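PDB 4A26: putative c-1-tetrahydrofolate synthase, cytoplasmic from Leishmania major, which probably catalyses the NAD(P)-dependent oxidation of N5,N10-methylenetetrahydrofolate and the hydrolysis of the resulting methenyl form in one-carbon metabolism. Local coordinates for residues Lys23-Ala28 / Leu285-Leu290. Numbering follows the deposited sequence.
Sequences KDKVAA and LLENTL
Lys25 and Val26 touch Leu290 where two helical segments run nearly parallel. The segment axes of 23-28 and 285-290 approach to 11.4 Å and are inclined by 21°. The CA atoms of Val26 and Leu290 are 7.6 Å apart. The helices are spaced widely, and the contact is small, burying 143 Å² over both sides.

Leu290 is the main apolar bridge. Its CG stands anti to the backbone N (chi1 -155°), and the side chain reaches across to helix 11-32. Leu290 CD1 lies 3.8 Å from Lys25 CD and also touches Lys25 CB. The two side chains cross at about a right angle. Val26 adds one methyl branch: Val26 CG2 lies 4.4 Å from Leu290 CG.

Beyond CG the Lys25 chain is extended, which carries NZ towards Glu287. The end of Glu287 comes nearer to Lys25 than its CB direction suggests. Lys25 NZ and Glu287 OE2 form a long salt bridge of 3.7 Å, probably a weak one, beside the apolar contact.

The contact links helix 11-32, in the catalytic domain family region, to the last helix, 279-297, in the NAD(P)-binding family region. It thus ties together helices near the two ends of the chain. Leu22 and Leu29 also pack on Leu290. Leu286 rests on helix 49-64, and Glu287 also touches Lys150 of helix 147-159.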
# COMPACT_ATOMS: atom_id res chain seq x y z
N LYS A 23 -9.04 -12.51 -26.36
CA LYS A 23 -9.74 -13.52 -27.15
C LYS A 23 -8.75 -14.49 -27.78
O LYS A 23 -8.89 -15.70 -27.65
CB LYS A 23 -10.59 -12.85 -28.23
CG LYS A 23 -11.57 -13.78 -28.96
CD LYS A 23 -12.10 -13.14 -30.23
CE LYS A 23 -13.05 -14.07 -30.97
NZ LYS A 23 -13.19 -13.73 -32.42
N ASP A 24 -7.73 -13.94 -28.44
CA ASP A 24 -6.68 -14.75 -29.08
C ASP A 24 -5.89 -15.58 -28.06
O ASP A 24 -5.66 -16.77 -28.29
CB ASP A 24 -5.72 -13.86 -29.88
CG ASP A 24 -6.34 -13.33 -31.17
OD1 ASP A 24 -7.53 -13.58 -31.42
OD2 ASP A 24 -5.61 -12.66 -31.94
N LYS A 25 -5.49 -14.96 -26.96
CA LYS A 25 -4.75 -15.66 -25.90
C LYS A 25 -5.54 -16.84 -25.35
O LYS A 25 -5.03 -17.95 -25.25
CB LYS A 25 -4.36 -14.70 -24.77
CG LYS A 25 -3.24 -13.74 -25.13
CD LYS A 25 -2.98 -12.75 -24.00
CE LYS A 25 -2.05 -11.63 -24.43
NZ LYS A 25 -1.87 -10.63 -23.34
N VAL A 26 -6.80 -16.58 -24.99
CA VAL A 26 -7.70 -17.62 -24.52
C VAL A 26 -7.86 -18.76 -25.54
O VAL A 26 -7.94 -19.92 -25.17
CB VAL A 26 -9.09 -17.04 -24.16
CG1 VAL A 26 -10.12 -18.14 -23.94
CG2 VAL A 26 -8.99 -16.16 -22.93
N ALA A 27 -7.89 -18.40 -26.83
CA ALA A 27 -8.00 -19.39 -27.91
C ALA A 27 -6.71 -20.20 -28.07
O ALA A 27 -6.75 -21.37 -28.45
CB ALA A 27 -8.36 -18.70 -29.22
N ALA A 28 -5.58 -19.57 -27.79
CA ALA A 28 -4.28 -20.23 -27.87
C ALA A 28 -4.11 -21.25 -26.75
O ALA A 28 -3.59 -22.34 -26.97
CB ALA A 28 -3.14 -19.21 -27.84
N LEU A 285 -10.59 -6.49 -15.77
CA LEU A 285 -11.16 -7.61 -15.01
C LEU A 285 -10.97 -8.93 -15.75
O LEU A 285 -10.73 -9.96 -15.12
CB LEU A 285 -12.65 -7.38 -14.72
CG LEU A 285 -13.41 -8.55 -14.10
CD1 LEU A 285 -12.81 -8.93 -12.76
CD2 LEU A 285 -14.88 -8.21 -13.96
N LEU A 286 -11.08 -8.91 -17.07
CA LEU A 286 -10.86 -10.11 -17.87
C LEU A 286 -9.39 -10.51 -17.91
O LEU A 286 -9.06 -11.69 -17.84
CB LEU A 286 -11.40 -9.94 -19.30
CG LEU A 286 -12.92 -9.86 -19.45
CD1 LEU A 286 -13.30 -9.63 -20.91
CD2 LEU A 286 -13.58 -11.13 -18.93
N GLU A 287 -8.51 -9.51 -18.02
CA GLU A 287 -7.06 -9.77 -18.03
C GLU A 287 -6.61 -10.35 -16.70
O GLU A 287 -5.86 -11.33 -16.66
CB GLU A 287 -6.27 -8.50 -18.35
CG GLU A 287 -4.79 -8.77 -18.59
CD GLU A 287 -4.25 -8.07 -19.81
OE1 GLU A 287 -4.30 -6.82 -19.85
OE2 GLU A 287 -3.77 -8.77 -20.73
N ASN A 288 -7.06 -9.74 -15.61
CA ASN A 288 -6.87 -10.29 -14.27
C ASN A 288 -7.29 -11.76 -14.23
O ASN A 288 -6.57 -12.60 -13.71
CB ASN A 288 -7.67 -9.48 -13.24
CG ASN A 288 -6.89 -8.26 -12.70
OD1 ASN A 288 -5.88 -7.84 -13.28
ND2 ASN A 288 -7.36 -7.70 -11.60
N THR A 289 -8.46 -12.06 -14.80
CA THR A 289 -9.00 -13.42 -14.80
C THR A 289 -8.22 -14.37 -15.70
O THR A 289 -8.20 -15.58 -15.44
CB THR A 289 -10.47 -13.44 -15.24
OG1 THR A 289 -11.19 -12.41 -14.54
CG2 THR A 289 -11.11 -14.79 -14.94
N LEU A 290 -7.61 -13.85 -16.76
CA LEU A 290 -6.74 -14.66 -17.61
C LEU A 290 -5.51 -15.09 -16.81
O LEU A 290 -5.20 -16.27 -16.73
CB LEU A 290 -6.31 -13.90 -18.87
CG LEU A 290 -5.92 -14.72 -20.11
CD1 LEU A 290 -5.14 -13.85 -21.08
CD2 LEU A 290 -5.12 -15.95 -19.77